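Local coordinates for protein cycloalternan-forming enzyme (Listeria monocytogenes serovar 1/2a, PDB 5F7U) that belongs to glycosyl hydrolase family 31 and holds glycans in several separate pockets, one of them on its N-terminal domain, at residues I40-I45 / T77-D82; E7-Y12 / Y94-S99. The protein carries 1 engineered substitution. All blocks are in the same frame, centred on the assembly; numbering follows the deposited sequence.

Contacts 1 and 2 illustrate how one N-terminal domain serves both its own core and a sugar-binding surface. Their centres lie about 9 Å apart, and strands 36-43 and 6-8, one from each contact, are neighbours in the same sheet: Thr41 O and Tyr8 N, 2.9 Å apart, probably form a hydrogen bond between them. Beneath that seam the apolar ends meet, Ile40 CD1 lying 3.7 Å from Thr96 CG2. On the outer surface, Trp43 of contact 1 and Tyr8 of contact 2 belong to one glycan pocket, completed by Asn75 and Asn76. Each ring carries a different glucose, and the two sugars are bonded to each other through O4 and C1.

Contact 1 (I40-I45 / T77-D82); sequences ITTWPI and TYWKAD. With GLC (alpha-D-glucopyranose), chain E.
Thr77 O takes two donors from consecutive residues of the opposing strand, one a backbone N-H and one a side-chain hydroxyl. Thr42 N reaches it at 2.9 Å in the carbonyl plane, as part of an antiparallel hydrogen-bonded pair. Thr41 OG1, also 2.9 Å from Thr77 O, comes instead from above that plane, 52° out of it. The threonine can do this because its hydroxyl lies anti to its own backbone N (chi1 -164°), which also sets Thr41 OG1 over one face of the Tyr78 ring, 3.4 Å above the plane and toward the rim. Asn76 ND2 is a further partner of this hydroxyl.

The other face of the sheet has its own side-chain bridge. Trp79 NE1 gives a fairly straight bond of 2.9 Å to Thr42 OG1, which lies close to the indole plane and is also bonded to Gln49 OE1, so two hydrogen bonds fix the hydroxyl. Farther along the pair of strands, Ile40 CD1 rests 4.1 Å from Ala81 CB. Past Thr42, the Trp43 indole turns off to form a platform for a glucose whose C2 stands 3.5 Å above its plane, an arrangement characteristic of sugar-binding surfaces.

Strand 36-43 is paired with strands 76-84 and 6-8; strand 60-73 lies on the far side of strand 76-84, and Val51 of strand 49-57 packs on Ile40, Thr42 and Trp79.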
ATOM      1  N   ILE A  40      39.834 -14.742  10.010  1.00 13.78           N
ATOM      2  CA  ILE A  40      40.357 -14.316  11.321  1.00 13.94           C
ATOM      3  C   ILE A  40      41.230 -13.079  11.150  1.00 14.04           C
ATOM      4  O   ILE A  40      41.977 -12.997  10.177  1.00 14.45           O
ATOM      5  CB  ILE A  40      41.208 -15.470  11.925  1.00 14.46           C
ATOM      6  CG1 ILE A  40      40.361 -16.754  12.023  1.00 14.35           C
ATOM      7  CG2 ILE A  40      41.812 -15.084  13.281  1.00 15.24           C
ATOM      8  CD1 ILE A  40      41.208 -18.033  12.082  1.00 15.18           C
ATOM      9  N   THR A  41      41.157 -12.122  12.087  1.00 13.83           N
ATOM     10  CA  THR A  41      42.059 -10.960  12.027  1.00 14.12           C
ATOM     11  C   THR A  41      42.971 -10.907  13.234  1.00 14.71           C
ATOM     12  O   THR A  41      42.596 -11.366  14.319  1.00 14.38           O
ATOM     13  CB  THR A  41      41.308  -9.613  11.821  1.00 14.20           C
ATOM     14  OG1 THR A  41      42.215  -8.578  11.404  1.00 14.79           O
ATOM     15  CG2 THR A  41      40.552  -9.157  13.061  1.00 14.42           C
ATOM     16  N   THR A  42      44.179 -10.390  13.012  1.00 15.20           N
ATOM     17  CA  THR A  42      45.080 -10.051  14.116  1.00 16.27           C
ATOM     18  C   THR A  42      45.580  -8.627  13.900  1.00 16.95           C
ATOM     19  O   THR A  42      45.565  -8.124  12.773  1.00 16.59           O
ATOM     20  CB  THR A  42      46.291 -11.005  14.162  1.00 16.82           C
ATOM     21  OG1 THR A  42      46.965 -10.998  12.882  1.00 16.89           O
ATOM     22  CG2 THR A  42      45.826 -12.419  14.508  1.00 16.56           C
ATOM     23  N   TRP A  43      46.037  -7.984  14.975  1.00 17.99           N
ATOM     24  CA  TRP A  43      46.612  -6.646  14.888  1.00 19.11           C
ATOM     25  C   TRP A  43      47.624  -6.490  16.032  1.00 20.37           C
ATOM     26  O   TRP A  43      47.469  -7.172  17.052  1.00 20.31           O
ATOM     27  CB  TRP A  43      45.525  -5.570  14.984  1.00 19.00           C
ATOM     28  CG  TRP A  43      44.774  -5.576  16.280  1.00 19.32           C
ATOM     29  CD1 TRP A  43      45.034  -4.797  17.387  1.00 20.29           C
ATOM     30  CD2 TRP A  43      43.652  -6.390  16.612  1.00 18.77           C
ATOM     31  NE1 TRP A  43      44.129  -5.084  18.385  1.00 20.69           N
ATOM     32  CE2 TRP A  43      43.270  -6.057  17.940  1.00 19.30           C
ATOM     33  CE3 TRP A  43      42.928  -7.381  15.924  1.00 17.58           C
ATOM     34  CZ2 TRP A  43      42.186  -6.670  18.587  1.00 19.16           C
ATOM     35  CZ3 TRP A  43      41.843  -8.002  16.576  1.00 17.46           C
ATOM     36  CH2 TRP A  43      41.493  -7.640  17.896  1.00 18.23           C
ATOM     37  N   PRO A  44      48.642  -5.637  15.886  1.00 21.74           N
ATOM     38  CA  PRO A  44      48.958  -4.920  14.646  1.00 22.28           C
ATOM     39  C   PRO A  44      49.640  -5.847  13.636  1.00 22.82           C
ATOM     40  O   PRO A  44      49.912  -7.017  13.956  1.00 22.85           O
ATOM     41  CB  PRO A  44      49.946  -3.843  15.122  1.00 23.48           C
ATOM     42  CG  PRO A  44      50.688  -4.518  16.232  1.00 24.06           C
ATOM     43  CD  PRO A  44      49.662  -5.378  16.929  1.00 23.20           C
ATOM     44  N   ILE A  45      49.905  -5.333  12.433  1.00 23.61           N
ATOM     45  CA  ILE A  45      50.658  -6.086  11.434  1.00 24.59           C
ATOM     46  C   ILE A  45      52.091  -6.258  11.927  1.00 26.92           C
ATOM     47  O   ILE A  45      52.789  -5.269  12.233  1.00 27.61           O
ATOM     48  CB  ILE A  45      50.631  -5.417  10.034  1.00 24.53           C
ATOM     49  CG1 ILE A  45      49.187  -5.312   9.498  1.00 23.36           C
ATOM     50  CG2 ILE A  45      51.502  -6.193   9.051  1.00 24.98           C
ATOM     51  CD1 ILE A  45      49.025  -4.267   8.408  1.00 23.28           C
ATOM     52  N   THR A  77      45.995  -7.768   9.944  1.00 16.85           N
ATOM     53  CA  THR A  77      46.181  -8.880   9.022  1.00 16.46           C
ATOM     54  C   THR A  77      44.948  -9.763   9.060  1.00 15.62           C
ATOM     55  O   THR A  77      44.374 -10.020  10.133  1.00 15.16           O
ATOM     56  CB  THR A  77      47.439  -9.704   9.380  1.00 16.87           C
ATOM     57  OG1 THR A  77      48.565  -8.836   9.355  1.00 17.23           O
ATOM     58  CG2 THR A  77      47.685 -10.823   8.346  1.00 17.05           C
ATOM     59  N   TYR A  78      44.553 -10.236   7.886  1.00 15.36           N
ATOM     60  CA  TYR A  78      43.393 -11.114   7.747  1.00 15.22           C
ATOM     61  C   TYR A  78      43.896 -12.439   7.237  1.00 15.59           C
ATOM     62  O   TYR A  78      44.779 -12.485   6.360  1.00 16.60           O
ATOM     63  CB  TYR A  78      42.343 -10.484   6.806  1.00 14.95           C
ATOM     64  CG  TYR A  78      41.736  -9.261   7.434  1.00 14.97           C
ATOM     65  CD1 TYR A  78      42.341  -8.009   7.293  1.00 15.83           C
ATOM     66  CD2 TYR A  78      40.567  -9.357   8.199  1.00 14.47           C
ATOM     67  CE1 TYR A  78      41.800  -6.879   7.880  1.00 16.20           C
ATOM     68  CE2 TYR A  78      40.021  -8.236   8.801  1.00 14.75           C
ATOM     69  CZ  TYR A  78      40.638  -7.013   8.641  1.00 15.49           C
ATOM     70  OH  TYR A  78      40.101  -5.909   9.255  1.00 16.71           O
ATOM     71  N   TRP A  79      43.369 -13.497   7.833  1.00 15.17           N
ATOM     72  CA  TRP A  79      43.824 -14.870   7.642  1.00 15.91           C
ATOM     73  C   TRP A  79      42.635 -15.778   7.319  1.00 15.64           C
ATOM     74  O   TRP A  79      41.511 -15.504   7.760  1.00 14.98           O
ATOM     75  CB  TRP A  79      44.451 -15.393   8.947  1.00 15.94           C
ATOM     76  CG  TRP A  79      45.491 -14.517   9.597  1.00 16.54           C
ATOM     77  CD1 TRP A  79      45.278 -13.416  10.373  1.00 16.23           C
ATOM     78  CD2 TRP A  79      46.915 -14.722   9.574  1.00 17.74           C
ATOM     79  NE1 TRP A  79      46.478 -12.900  10.816  1.00 17.27           N
ATOM     80  CE2 TRP A  79      47.498 -13.681  10.342  1.00 18.01           C
ATOM     81  CE3 TRP A  79      47.756 -15.682   8.976  1.00 18.73           C
ATOM     82  CZ2 TRP A  79      48.887 -13.556  10.519  1.00 19.53           C
ATOM     83  CZ3 TRP A  79      49.147 -15.559   9.145  1.00 20.28           C
ATOM     84  CH2 TRP A  79      49.694 -14.507   9.930  1.00 20.65           C
ATOM     85  N   LYS A  80      42.891 -16.844   6.552  1.00 16.47           N
ATOM     86  CA  LYS A  80      41.882 -17.862   6.257  1.00 16.75           C
ATOM     87  C   LYS A  80      42.322 -19.215   6.770  1.00 17.43           C
ATOM     88  O   LYS A  80      43.424 -19.684   6.439  1.00 18.33           O
ATOM     89  CB  LYS A  80      41.598 -17.965   4.749  1.00 17.57           C
ATOM     90  CG  LYS A  80      40.758 -16.831   4.211  1.00 17.52           C
ATOM     91  CD  LYS A  80      40.422 -17.066   2.741  1.00 18.30           C
ATOM     92  CE  LYS A  80      39.540 -15.943   2.195  1.00 18.69           C
ATOM     93  NZ  LYS A  80      38.134 -15.983   2.693  1.00 17.88           N
ATOM     94  N   ALA A  81      41.459 -19.829   7.575  1.00 17.13           N
ATOM     95  CA  ALA A  81      41.666 -21.198   8.055  1.00 18.02           C
ATOM     96  C   ALA A  81      40.634 -22.097   7.395  1.00 18.60           C
ATOM     97  O   ALA A  81      39.432 -21.804   7.453  1.00 17.81           O
ATOM     98  CB  ALA A  81      41.532 -21.253   9.566  1.00 17.86           C
ATOM     99  N   ASP A  82      41.108 -23.179   6.768  1.00 19.78           N
ATOM    100  CA  ASP A  82      40.230 -24.093   6.025  1.00 20.81           C
ATOM    101  C   ASP A  82      39.996 -25.357   6.841  1.00 21.13           C
ATOM    102  O   ASP A  82      40.921 -26.126   7.066  1.00 21.85           O
ATOM    103  CB  ASP A  82      40.858 -24.438   4.660  1.00 22.34           C
ATOM    104  CG  ASP A  82      39.934 -25.254   3.764  1.00 23.67           C
ATOM    105  OD1 ASP A  82      38.777 -25.538   4.145  1.00 23.37           O
ATOM    106  OD2 ASP A  82      40.373 -25.607   2.649  1.00 25.28           O
TER
HETATM  107  C1  GLC E   1      42.392  -2.163  16.807  1.00 41.99           C
HETATM  108  C2  GLC E   1      42.273  -3.142  15.623  1.00 41.23           C
HETATM  109  C3  GLC E   1      40.817  -3.559  15.387  1.00 39.82           C
HETATM  110  C4  GLC E   1      40.184  -4.130  16.662  1.00 40.97           C
HETATM  111  C5  GLC E   1      40.341  -3.135  17.827  1.00 41.94           C
HETATM  112  C6  GLC E   1      39.905  -3.732  19.163  1.00 42.12           C
HETATM  113  O1  GLC E   1      41.901  -0.865  16.453  1.00 44.99           O
HETATM  114  O2  GLC E   1      42.848  -2.569  14.441  1.00 38.72           O
HETATM  115  O3  GLC E   1      40.735  -4.532  14.344  1.00 38.31           O
HETATM  116  O4  GLC E   1      38.795  -4.384  16.412  1.00 40.24           O
HETATM  117  O5  GLC E   1      41.699  -2.661  17.971  1.00 42.53           O
HETATM  118  O6  GLC E   1      39.558  -2.664  20.049  1.00 43.20           O

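Contact 2 (E7-Y12 / Y94-S99); sequences EYHSPY and YTTKGS. With GLC (alpha-D-glucopyranose), chain B.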
ATOM      1  N   GLU A   7      43.374 -10.528  18.529  1.00 19.07           N
ATOM      2  CA  GLU A   7      42.871 -11.462  17.529  1.00 17.79           C
ATOM      3  C   GLU A   7      41.354 -11.377  17.589  1.00 16.99           C
ATOM      4  O   GLU A   7      40.790 -11.144  18.660  1.00 17.14           O
ATOM      5  CB  GLU A   7      43.352 -12.886  17.870  1.00 18.21           C
ATOM      6  CG  GLU A   7      42.816 -14.027  16.985  1.00 18.00           C
ATOM      7  CD  GLU A   7      41.378 -14.451  17.307  1.00 17.58           C
ATOM      8  OE1 GLU A   7      40.852 -14.133  18.412  1.00 18.29           O
ATOM      9  OE2 GLU A   7      40.742 -15.084  16.438  1.00 16.99           O
ATOM     10  N   TYR A   8      40.688 -11.616  16.455  1.00 15.96           N
ATOM     11  CA  TYR A   8      39.232 -11.632  16.428  1.00 15.89           C
ATOM     12  C   TYR A   8      38.646 -12.479  15.299  1.00 15.06           C
ATOM     13  O   TYR A   8      39.060 -12.365  14.151  1.00 14.45           O
ATOM     14  CB  TYR A   8      38.726 -10.193  16.364  1.00 16.32           C
ATOM     15  CG  TYR A   8      37.230 -10.042  16.366  1.00 16.95           C
ATOM     16  CD1 TYR A   8      36.518 -10.001  17.564  1.00 17.69           C
ATOM     17  CD2 TYR A   8      36.521  -9.921  15.160  1.00 16.81           C
ATOM     18  CE1 TYR A   8      35.141  -9.843  17.555  1.00 18.40           C
ATOM     19  CE2 TYR A   8      35.137  -9.764  15.148  1.00 17.22           C
ATOM     20  CZ  TYR A   8      34.460  -9.717  16.348  1.00 17.86           C
ATOM     21  OH  TYR A   8      33.081  -9.567  16.334  1.00 18.81           O
ATOM     22  N   HIS A   9      37.673 -13.314  15.661  1.00 14.70           N
ATOM     23  CA  HIS A   9      36.828 -14.025  14.709  1.00 14.53           C
ATOM     24  C   HIS A   9      35.439 -14.072  15.347  1.00 14.84           C
ATOM     25  O   HIS A   9      35.327 -14.216  16.563  1.00 15.68           O
ATOM     26  CB  HIS A   9      37.366 -15.447  14.430  1.00 14.21           C
ATOM     27  CG  HIS A   9      36.373 -16.358  13.757  1.00 13.80           C
ATOM     28  ND1 HIS A   9      36.134 -16.336  12.399  1.00 13.70           N
ATOM     29  CD2 HIS A   9      35.556 -17.309  14.267  1.00 14.12           C
ATOM     30  CE1 HIS A   9      35.208 -17.231  12.100  1.00 13.64           C
ATOM     31  NE2 HIS A   9      34.838 -17.835  13.220  1.00 13.73           N
ATOM     32  N   SER A  10      34.403 -13.890  14.529  1.00 15.06           N
ATOM     33  CA  SER A  10      33.029 -13.981  15.010  1.00 15.55           C
ATOM     34  C   SER A  10      32.222 -14.543  13.846  1.00 15.07           C
ATOM     35  O   SER A  10      32.041 -13.846  12.849  1.00 15.08           O
ATOM     36  CB  SER A  10      32.506 -12.602  15.432  1.00 16.64           C
ATOM     37  OG  SER A  10      31.302 -12.746  16.184  1.00 18.54           O
ATOM     38  N   PRO A  11      31.746 -15.796  13.966  1.00 14.86           N
ATOM     39  CA  PRO A  11      31.330 -16.547  12.769  1.00 14.73           C
ATOM     40  C   PRO A  11      30.184 -15.933  11.965  1.00 14.55           C
ATOM     41  O   PRO A  11      30.156 -16.080  10.752  1.00 14.37           O
ATOM     42  CB  PRO A  11      30.908 -17.914  13.336  1.00 14.92           C
ATOM     43  CG  PRO A  11      30.683 -17.699  14.791  1.00 15.40           C
ATOM     44  CD  PRO A  11      31.688 -16.640  15.173  1.00 15.45           C
ATOM     45  N   TYR A  12      29.248 -15.269  12.635  1.00 15.30           N
ATOM     46  CA  TYR A  12      28.112 -14.688  11.919  1.00 15.73           C
ATOM     47  C   TYR A  12      28.234 -13.206  11.603  1.00 15.92           C
ATOM     48  O   TYR A  12      27.365 -12.677  10.898  1.00 16.11           O
ATOM     49  CB  TYR A  12      26.806 -14.955  12.670  1.00 16.69           C
ATOM     50  CG  TYR A  12      26.616 -16.410  13.027  1.00 17.49           C
ATOM     51  CD1 TYR A  12      26.323 -17.384  12.036  1.00 18.38           C
ATOM     52  CD2 TYR A  12      26.721 -16.823  14.347  1.00 18.62           C
ATOM     53  CE1 TYR A  12      26.152 -18.732  12.388  1.00 18.71           C
ATOM     54  CE2 TYR A  12      26.546 -18.151  14.705  1.00 19.22           C
ATOM     55  CZ  TYR A  12      26.266 -19.090  13.729  1.00 19.38           C
ATOM     56  OH  TYR A  12      26.090 -20.400  14.148  1.00 20.47           O
ATOM     57  N   TYR A  94      35.206 -25.068  17.743  1.00 17.69           N
ATOM     58  CA  TYR A  94      36.549 -24.522  17.481  1.00 17.39           C
ATOM     59  C   TYR A  94      36.812 -23.224  18.223  1.00 17.31           C
ATOM     60  O   TYR A  94      35.884 -22.498  18.580  1.00 16.78           O
ATOM     61  CB  TYR A  94      36.788 -24.334  15.963  1.00 16.37           C
ATOM     62  CG  TYR A  94      35.933 -23.253  15.312  1.00 15.76           C
ATOM     63  CD1 TYR A  94      36.386 -21.924  15.243  1.00 15.40           C
ATOM     64  CD2 TYR A  94      34.675 -23.554  14.770  1.00 15.54           C
ATOM     65  CE1 TYR A  94      35.598 -20.922  14.665  1.00 14.82           C
ATOM     66  CE2 TYR A  94      33.882 -22.553  14.195  1.00 15.03           C
ATOM     67  CZ  TYR A  94      34.355 -21.245  14.146  1.00 14.67           C
ATOM     68  OH  TYR A  94      33.580 -20.252  13.554  1.00 14.40           O
ATOM     69  N   THR A  95      38.099 -22.936  18.410  1.00 17.90           N
ATOM     70  CA  THR A  95      38.584 -21.703  19.008  1.00 18.11           C
ATOM     71  C   THR A  95      39.674 -21.205  18.065  1.00 17.85           C
ATOM     72  O   THR A  95      40.549 -21.970  17.652  1.00 18.65           O
ATOM     73  CB  THR A  95      39.148 -21.976  20.421  1.00 19.67           C
ATOM     74  OG1 THR A  95      38.106 -22.491  21.259  1.00 20.73           O
ATOM     75  CG2 THR A  95      39.731 -20.712  21.079  1.00 20.04           C
ATOM     76  N   THR A  96      39.596 -19.936  17.687  1.00 17.42           N
ATOM     77  CA  THR A  96      40.618 -19.342  16.817  1.00 17.04           C
ATOM     78  C   THR A  96      41.649 -18.666  17.699  1.00 17.91           C
ATOM     79  O   THR A  96      41.293 -18.097  18.730  1.00 18.10           O
ATOM     80  CB  THR A  96      40.000 -18.369  15.788  1.00 16.33           C
ATOM     81  OG1 THR A  96      39.242 -17.373  16.478  1.00 15.96           O
ATOM     82  CG2 THR A  96      39.087 -19.146  14.845  1.00 15.64           C
ATOM     83  N   LYS A  97      42.922 -18.756  17.314  1.00 18.34           N
ATOM     84  CA  LYS A  97      44.029 -18.272  18.154  1.00 19.41           C
ATOM     85  C   LYS A  97      45.090 -17.535  17.360  1.00 19.44           C
ATOM     86  O   LYS A  97      45.375 -17.895  16.220  1.00 18.81           O
ATOM     87  CB  LYS A  97      44.711 -19.422  18.916  1.00 20.88           C
ATOM     88  CG  LYS A  97      43.790 -20.124  19.893  1.00 21.81           C
ATOM     89  CD  LYS A  97      44.578 -20.949  20.888  1.00 23.81           C
ATOM     90  CE  LYS A  97      43.669 -21.396  22.010  1.00 25.04           C
ATOM     91  NZ  LYS A  97      44.475 -22.166  23.003  1.00 26.78           N
ATOM     92  N   GLY A  98      45.651 -16.496  17.968  1.00 20.03           N
ATOM     93  CA  GLY A  98      46.815 -15.812  17.395  1.00 21.47           C
ATOM     94  C   GLY A  98      47.856 -15.520  18.453  1.00 23.80           C
ATOM     95  O   GLY A  98      47.514 -15.227  19.593  1.00 23.92           O
ATOM     96  N   SER A  99      49.126 -15.622  18.069  1.00 25.80           N
ATOM     97  CA  SER A  99      50.236 -15.156  18.905  1.00 28.63           C
ATOM     98  C   SER A  99      51.421 -14.757  18.041  1.00 29.96           C
ATOM     99  O   SER A  99      51.534 -15.182  16.889  1.00 29.60           O
ATOM    100  CB  SER A  99      50.657 -16.216  19.921  1.00 30.14           C
ATOM    101  OG  SER A  99      51.034 -17.404  19.268  1.00 31.15           O
TER
HETATM  102  C1  GLC B   2      38.491  -5.803  16.387  1.00 40.65           C
HETATM  103  C2  GLC B   2      37.518  -6.095  15.240  1.00 40.54           C
HETATM  104  C3  GLC B   2      36.146  -5.486  15.579  1.00 40.52           C
HETATM  105  C4  GLC B   2      35.623  -6.036  16.909  1.00 40.68           C
HETATM  106  C5  GLC B   2      36.660  -5.848  18.033  1.00 40.92           C
HETATM  107  C6  GLC B   2      36.251  -6.581  19.308  1.00 40.70           C
HETATM  108  O2  GLC B   2      38.043  -5.569  14.015  1.00 40.35           O
HETATM  109  O3  GLC B   2      35.191  -5.728  14.543  1.00 40.69           O
HETATM  110  O4  GLC B   2      34.391  -5.383  17.232  1.00 41.79           O
HETATM  111  O5  GLC B   2      37.974  -6.310  17.636  1.00 40.40           O
HETATM  112  O6  GLC B   2      36.816  -5.920  20.445  1.00 41.26           O
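Glu7-Pro11 and Tyr94-Gly98 run in roughly opposite directions, 153° apart, yet no backbone hydrogen bond joins them, and the nearest CA atoms, of Glu7 and Gly98, are 5.9 Å apart. Side chains therefore make the contact. Thr96 OG1 donates to Glu7 OE2 over 2.7 Å, arriving on the syn side of the carboxylate but 34° out of its plane. Glu7 sends CG anti to its backbone N (chi1 175°) and then bends at the next bond, bringing the carboxylate down to the hydroxyl while Glu7 CG passes 3.9 Å from Gly98 N. The other carboxylate oxygen, OE1, is bonded to Ser108 OG, so this buried acid is held at both oxygens.

Two strands that face each other across an interior without pairing to each other are the packing of a beta-sandwich, consistent with the E-set (immunoglobulin-like) clan of the N-terminal family: strand 6-8 is joined to strand 36-43, whereas strand 91-100 lies between strands 49-57 and 106-129. Here the groups that meet across the interior are largely polar.

Residue His9 supplies the second link. Its NE2 and Tyr94 OH are 2.7 Å apart in a hydrogen bond, the hydroxyl lying at the edge of the imidazole, near its plane. The two rings meet obliquely. His9 ND1 is bonded to Asn39 O and Tyr94 OH also to Arg25 NH2, which leaves the imidazole tied at both nitrogens. Pro11 CB packs 3.6 Å from Tyr94 OH, and His9 CB touches Thr96 OG1. Between Glu7 and His9, Tyr8 points away from strand 91-100, and a glucose covers one face of its ring, with C4 over the centre and 3.8 Å above the plane.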